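Local coordinates for pollen-specific leucine-rich repeat extensin-like protein 1 (Arabidopsis thaliana, PDB 6TME), which probably acts in the cell wall of growing pollen tubes, where its leucine-rich repeat domain is thought to bind RALF signalling peptides, at residues A119-N124 / F145-N150; L141-D146 / S165-D170. All coordinates share one frame; numbering follows the deposited sequence.

Contact 1: A119-N124 / F145-N150; sequences ALFHVN and FDVSNN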
loop_
_atom_site.group_PDB
_atom_site.type_symbol
_atom_site.label_atom_id
_atom_site.label_comp_id
_atom_site.label_asym_id
_atom_site.label_seq_id
_atom_site.Cartn_x
_atom_site.Cartn_y
_atom_site.Cartn_z
ATOM N N ALA A 119 5.220 6.693 -18.866
ATOM C CA ALA A 119 5.726 5.832 -17.816
ATOM C C ALA A 119 5.270 6.269 -16.441
ATOM O O ALA A 119 5.366 5.481 -15.485
ATOM C CB ALA A 119 7.261 5.794 -17.840
ATOM N N LEU A 120 4.757 7.482 -16.318
ATOM C CA LEU A 120 4.318 8.015 -15.043
ATOM C C LEU A 120 2.872 8.444 -15.198
ATOM O O LEU A 120 2.544 9.228 -16.099
ATOM C CB LEU A 120 5.209 9.176 -14.624
ATOM C CG LEU A 120 4.974 9.902 -13.311
ATOM C CD1 LEU A 120 6.338 10.400 -12.909
ATOM C CD2 LEU A 120 3.975 11.080 -13.470
ATOM N N PHE A 121 2.007 7.928 -14.329
ATOM C CA PHE A 121 0.586 8.270 -14.382
ATOM C C PHE A 121 0.094 8.483 -12.948
ATOM O O PHE A 121 -0.125 7.515 -12.200
ATOM C CB PHE A 121 -0.182 7.176 -15.113
ATOM C CG PHE A 121 -1.605 7.529 -15.411
ATOM C CD1 PHE A 121 -1.937 8.237 -16.565
ATOM C CD2 PHE A 121 -2.615 7.153 -14.546
ATOM C CE1 PHE A 121 -3.257 8.562 -16.848
ATOM C CE2 PHE A 121 -3.940 7.457 -14.829
ATOM C CZ PHE A 121 -4.256 8.183 -15.984
ATOM N N HIS A 122 -0.041 9.754 -12.551
ATOM C CA HIS A 122 -0.478 10.130 -11.205
ATOM C C HIS A 122 -1.823 10.843 -11.308
ATOM O O HIS A 122 -1.888 11.955 -11.839
ATOM C CB HIS A 122 0.547 11.041 -10.521
ATOM C CG HIS A 122 1.908 10.430 -10.360
ATOM N ND1 HIS A 122 3.012 11.170 -9.989
ATOM C CD2 HIS A 122 2.347 9.157 -10.519
ATOM C CE1 HIS A 122 4.074 10.383 -9.942
ATOM N NE2 HIS A 122 3.698 9.158 -10.268
ATOM N N VAL A 123 -2.896 10.220 -10.811
ATOM C CA VAL A 123 -4.194 10.896 -10.749
ATOM C C VAL A 123 -4.822 10.739 -9.366
ATOM O O VAL A 123 -6.045 10.632 -9.240
ATOM C CB VAL A 123 -5.162 10.423 -11.866
ATOM C CG1 VAL A 123 -4.651 10.900 -13.277
ATOM C CG2 VAL A 123 -5.349 8.927 -11.859
ATOM N N ASN A 124 -3.996 10.796 -8.318
ATOM C CA ASN A 124 -4.509 10.738 -6.953
ATOM C C ASN A 124 -5.531 11.832 -6.683
ATOM O O ASN A 124 -5.352 12.990 -7.079
ATOM C CB ASN A 124 -3.391 10.862 -5.924
ATOM C CG ASN A 124 -3.946 11.065 -4.485
ATOM O OD1 ASN A 124 -4.256 12.177 -4.084
ATOM N ND2 ASN A 124 -4.114 9.977 -3.745
ATOM N N PHE A 145 1.965 3.790 -11.443
ATOM C CA PHE A 145 0.561 3.956 -11.766
ATOM C C PHE A 145 -0.161 4.217 -10.460
ATOM O O PHE A 145 -0.190 3.350 -9.582
ATOM C CB PHE A 145 0.016 2.698 -12.443
ATOM C CG PHE A 145 -1.279 2.897 -13.134
ATOM C CD1 PHE A 145 -1.335 3.570 -14.362
ATOM C CD2 PHE A 145 -2.452 2.369 -12.591
ATOM C CE1 PHE A 145 -2.555 3.743 -15.019
ATOM C CE2 PHE A 145 -3.678 2.538 -13.238
ATOM C CZ PHE A 145 -3.734 3.228 -14.449
ATOM N N ASP A 146 -0.720 5.405 -10.318
ATOM C CA ASP A 146 -1.321 5.817 -9.056
ATOM C C ASP A 146 -2.716 6.315 -9.398
ATOM O O ASP A 146 -2.871 7.442 -9.887
ATOM C CB ASP A 146 -0.484 6.887 -8.356
ATOM C CG ASP A 146 -1.094 7.347 -7.021
ATOM O OD1 ASP A 146 -2.061 6.710 -6.533
ATOM O OD2 ASP A 146 -0.602 8.361 -6.469
ATOM N N VAL A 147 -3.713 5.461 -9.175
ATOM C CA VAL A 147 -5.109 5.857 -9.279
ATOM C C VAL A 147 -5.769 5.930 -7.899
ATOM O O VAL A 147 -6.986 5.836 -7.786
ATOM C CB VAL A 147 -5.877 4.933 -10.241
ATOM C CG1 VAL A 147 -5.353 5.141 -11.708
ATOM C CG2 VAL A 147 -5.762 3.464 -9.824
ATOM N N SER A 148 -4.981 6.143 -6.844
ATOM C CA SER A 148 -5.529 6.158 -5.492
ATOM C C SER A 148 -6.572 7.263 -5.316
ATOM O O SER A 148 -6.460 8.353 -5.888
ATOM C CB SER A 148 -4.405 6.332 -4.471
ATOM O OG SER A 148 -3.713 7.552 -4.663
ATOM N N ASN A 149 -7.613 6.954 -4.538
ATOM C CA ASN A 149 -8.624 7.919 -4.096
ATOM C C ASN A 149 -9.423 8.473 -5.276
ATOM O O ASN A 149 -9.481 9.679 -5.524
ATOM C CB ASN A 149 -8.002 9.055 -3.272
ATOM C CG ASN A 149 -9.052 9.922 -2.626
ATOM O OD1 ASN A 149 -10.200 9.486 -2.433
ATOM N ND2 ASN A 149 -8.690 11.153 -2.301
ATOM N N ASN A 150 -10.062 7.558 -5.991
ATOM C CA ASN A 150 -10.890 7.913 -7.134
ATOM C C ASN A 150 -12.229 7.196 -6.973
ATOM O O ASN A 150 -12.627 6.794 -5.871
ATOM C CB ASN A 150 -10.144 7.572 -8.428
ATOM C CG ASN A 150 -9.316 8.739 -8.938
ATOM O OD1 ASN A 150 -9.858 9.667 -9.528
ATOM N ND2 ASN A 150 -8.002 8.702 -8.707
#
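Phe121 and Phe145 lie side by side on one face of two adjacent leucine-rich-repeat strands, their ring planes only 14° apart but slid along each other so that they barely overlap. The touch is local: Phe121 CD2 comes within 3.4 Å of Phe145 CE1. Both rings point the same way because each CG stands anti to its own backbone N (chi1 -171° for Phe121), and the edge of the Phe121 ring is met by Val147 CG1. Val147 CG1 also packs 3.8 Å from Val123 CG2, extending the apolar row. The backbones are in parallel register, with Asp146 N donating to Phe121 O and Val123 N to Asp146 O, the latter at 2.9 Å.

Beyond the strands, side chains take over. Asn150, at the consensus asparagine position of the repeat, sends ND2 to Val123 O at 2.8 Å and, more loosely, to Val147 O at 3.2 Å. Both oxygens lie close to its amide plane, but ND2 approaches each from above the carbonyl plane, while Asn150 OD1 accepts from Phe128 N. A leucine here would probably cost Val123 O and Val147 O one donor each and leave Phe128 N without its side-chain acceptor. Asn124 ND2 reaches Ser148 OG, 2.6 Å away, in a nearly straight bond (169°). Ser148 OG in turn donates to Asp146 OD1, 2.6 Å away, on the syn lone pair, and Ser148 N meets the same oxygen in an Asx turn, which fixes the carboxylate's rotation.

On the opposite face His122 bonds Glu144 and stacks on an aromatic side chain of the other protein's chain. Strand 120-122 runs beside strand 92-98, and strand 168-170 flanks 144-146 on its other side, away from 120-122.

Contact 2: L141-D146 / S165-D170; sequences LMYEFD and SLKFLD. With SO4 (sulfate ion), chain I; EDO (1,2-ethanediol), chain T.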
loop_
_atom_site.group_PDB
_atom_site.type_symbol
_atom_site.label_atom_id
_atom_site.label_comp_id
_atom_site.label_asym_id
_atom_site.label_seq_id
_atom_site.Cartn_x
_atom_site.Cartn_y
_atom_site.Cartn_z
ATOM N N LEU A 141 5.714 1.160 -21.208
ATOM C CA LEU A 141 6.732 1.733 -20.343
ATOM C C LEU A 141 6.194 2.055 -18.952
ATOM O O LEU A 141 6.939 2.595 -18.120
ATOM C CB LEU A 141 7.305 3.008 -20.984
ATOM C CG LEU A 141 7.749 2.906 -22.437
ATOM C CD1 LEU A 141 8.398 4.216 -22.881
ATOM C CD2 LEU A 141 8.705 1.704 -22.624
ATOM N N MET A 142 4.921 1.768 -18.694
ATOM C CA MET A 142 4.340 2.062 -17.389
ATOM C C MET A 142 5.226 1.526 -16.270
ATOM O O MET A 142 5.615 0.350 -16.258
ATOM C CB MET A 142 2.942 1.466 -17.269
ATOM C CG MET A 142 2.201 1.998 -16.082
ATOM S SD MET A 142 2.094 3.797 -16.179
ATOM C CE MET A 142 0.690 3.950 -17.294
ATOM N N TYR A 143 5.554 2.417 -15.354
ATOM C CA TYR A 143 6.464 2.218 -14.242
ATOM C C TYR A 143 5.818 2.534 -12.902
ATOM O O TYR A 143 6.002 1.778 -11.943
ATOM C CB TYR A 143 7.699 3.102 -14.472
ATOM C CG TYR A 143 8.835 3.040 -13.455
ATOM C CD1 TYR A 143 9.920 2.180 -13.638
ATOM C CD2 TYR A 143 8.868 3.907 -12.376
ATOM C CE1 TYR A 143 10.971 2.150 -12.748
ATOM C CE2 TYR A 143 9.904 3.884 -11.478
ATOM C CZ TYR A 143 10.957 3.009 -11.667
ATOM O OH TYR A 143 12.000 3.018 -10.769
ATOM N N GLU A 144 5.044 3.624 -12.831
ATOM C CA GLU A 144 4.352 4.055 -11.618
ATOM C C GLU A 144 2.946 4.495 -11.991
ATOM O O GLU A 144 2.759 5.479 -12.715
ATOM C CB GLU A 144 5.074 5.194 -10.878
ATOM C CG GLU A 144 5.636 6.309 -11.727
ATOM C CD GLU A 144 6.518 7.277 -10.927
ATOM O OE1 GLU A 144 6.001 8.038 -10.075
ATOM O OE2 GLU A 144 7.747 7.250 -11.153
ATOM N N PHE A 145 1.965 3.790 -11.443
ATOM C CA PHE A 145 0.561 3.956 -11.766
ATOM C C PHE A 145 -0.161 4.217 -10.460
ATOM O O PHE A 145 -0.190 3.350 -9.582
ATOM C CB PHE A 145 0.016 2.698 -12.443
ATOM C CG PHE A 145 -1.279 2.897 -13.134
ATOM C CD1 PHE A 145 -1.335 3.570 -14.362
ATOM C CD2 PHE A 145 -2.452 2.369 -12.591
ATOM C CE1 PHE A 145 -2.555 3.743 -15.019
ATOM C CE2 PHE A 145 -3.678 2.538 -13.238
ATOM C CZ PHE A 145 -3.734 3.228 -14.449
ATOM N N ASP A 146 -0.720 5.405 -10.318
ATOM C CA ASP A 146 -1.321 5.817 -9.056
ATOM C C ASP A 146 -2.716 6.315 -9.398
ATOM O O ASP A 146 -2.871 7.442 -9.887
ATOM C CB ASP A 146 -0.484 6.887 -8.356
ATOM C CG ASP A 146 -1.094 7.347 -7.021
ATOM O OD1 ASP A 146 -2.061 6.710 -6.533
ATOM O OD2 ASP A 146 -0.602 8.361 -6.469
ATOM N N SER A 165 7.528 -3.183 -16.905
ATOM C CA SER A 165 8.427 -2.315 -16.163
ATOM C C SER A 165 7.750 -1.759 -14.923
ATOM O O SER A 165 8.261 -0.821 -14.308
ATOM C CB SER A 165 8.901 -1.168 -17.078
ATOM O OG SER A 165 9.999 -1.585 -17.883
ATOM N N LEU A 166 6.607 -2.310 -14.549
ATOM C CA LEU A 166 5.817 -1.754 -13.464
ATOM C C LEU A 166 6.500 -1.940 -12.101
ATOM O O LEU A 166 6.910 -3.044 -11.728
ATOM C CB LEU A 166 4.442 -2.401 -13.466
ATOM C CG LEU A 166 3.547 -1.947 -12.310
ATOM C CD1 LEU A 166 3.290 -0.479 -12.414
ATOM C CD2 LEU A 166 2.244 -2.719 -12.292
ATOM N N LYS A 167 6.612 -0.850 -11.361
ATOM C CA LYS A 167 7.298 -0.804 -10.087
ATOM C C LYS A 167 6.419 -0.318 -8.940
ATOM O O LYS A 167 6.621 -0.736 -7.800
ATOM C CB LYS A 167 8.532 0.113 -10.183
ATOM C CG LYS A 167 9.264 0.262 -8.853
ATOM C CD LYS A 167 10.608 0.896 -8.987
ATOM C CE LYS A 167 11.519 0.460 -7.848
ATOM N NZ LYS A 167 12.758 1.268 -7.818
ATOM N N PHE A 168 5.449 0.543 -9.217
ATOM C CA PHE A 168 4.639 1.208 -8.209
ATOM C C PHE A 168 3.204 1.121 -8.685
ATOM O O PHE A 168 2.874 1.628 -9.767
ATOM C CB PHE A 168 5.075 2.663 -8.040
ATOM C CG PHE A 168 4.361 3.416 -6.942
ATOM C CD1 PHE A 168 3.063 3.890 -7.114
ATOM C CD2 PHE A 168 5.017 3.700 -5.753
ATOM C CE1 PHE A 168 2.448 4.611 -6.109
ATOM C CE2 PHE A 168 4.412 4.411 -4.770
ATOM C CZ PHE A 168 3.137 4.870 -4.939
ATOM N N LEU A 169 2.366 0.457 -7.897
ATOM C CA LEU A 169 0.950 0.294 -8.193
ATOM C C LEU A 169 0.181 0.765 -6.973
ATOM O O LEU A 169 0.271 0.141 -5.909
ATOM C CB LEU A 169 0.633 -1.158 -8.516
ATOM C CG LEU A 169 -0.810 -1.498 -8.905
ATOM C CD1 LEU A 169 -1.324 -0.589 -9.990
ATOM C CD2 LEU A 169 -0.919 -2.958 -9.349
ATOM N N ASP A 170 -0.565 1.866 -7.118
ATOM C CA ASP A 170 -1.452 2.362 -6.065
ATOM C C ASP A 170 -2.901 2.407 -6.555
ATOM O O ASP A 170 -3.260 3.270 -7.356
ATOM C CB ASP A 170 -1.006 3.738 -5.580
ATOM C CG ASP A 170 -1.649 4.118 -4.245
ATOM O OD1 ASP A 170 -2.727 3.565 -3.944
ATOM O OD2 ASP A 170 -1.095 4.967 -3.504
HETATM S S SO4 I . 14.700 0.835 -11.047
HETATM O O1 SO4 I . 14.368 1.424 -9.750
HETATM O O2 SO4 I . 14.555 1.834 -12.108
HETATM O O3 SO4 I . 16.083 0.353 -11.017
HETATM O O4 SO4 I . 13.804 -0.285 -11.303
HETATM C C1 EDO T . 11.490 1.841 -18.848
HETATM O O1 EDO T . 12.378 2.611 -18.029
HETATM C C2 EDO T . 10.136 2.535 -18.897
HETATM O O2 EDO T . 9.628 2.735 -17.575
HETATM O O HOH W 1 5.704 -1.537 -17.973
HETATM O O HOH W 2 -0.349 7.588 -3.967
#
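Tyr143 and Lys167 run side by side where two successive leucine-rich repeats enter their parallel strands, 144-146 and 168-170, whose axes differ by 7°. Lys167 CB sits over the centre of the tyrosine ring, 4.0 Å from its centroid, a CH-pi contact. The extended lysine, its CG opposite the backbone N (chi1 177°), continues past the ring, bringing Lys167 CD within 3.1 Å of Tyr143 OH. Both polar ends then meet O1 of a sulfate ion, probably from the crystallisation liquor; Lys167 NZ also bonds the backbone of the other protein's chain. In the backbone, Tyr143 O accepts from both Lys167 N and Phe168 N.

Further along, on the face of Phe145 and Leu169, Phe145 CD2 touches Leu169 CD1 at 4.1 Å. On the other, Glu144 CB meets Phe168 CB at 3.8 Å, and Glu144 leads away to a polar side chain of the other protein's chain. Asp146 and Asp170 point the same way, carboxylate planes 12° apart, with like-charged Asp146 OD1 and Asp170 OD2 at 3.6 Å; Ser148 holds Asp146 OD1, and the Asp170 to Arg172 salt bridge probably offsets part of this. A water donates to Asp146 OD2 at 2.6 Å and Asp170 OD2 at 2.8 Å.

Overall arrangement
From the N terminus, segment 119-124 comes first, and contact 1 closes the loop that returns the chain as segment 145-150. Contact 2 begins at 141, before that return is complete, and closes the next loop at segment 165-170. The two spans therefore overlap in a staggered way, sharing Phe145 and Asp146, and neither encloses the other. Strand 144-146 is the common member, with 120-122 on one side and 168-170 on the other, so three successive strands of the solenoid are tied edge to edge. One further probable bond crosses between the contacts, from Val147 N to Asp170 O at 2.9 Å.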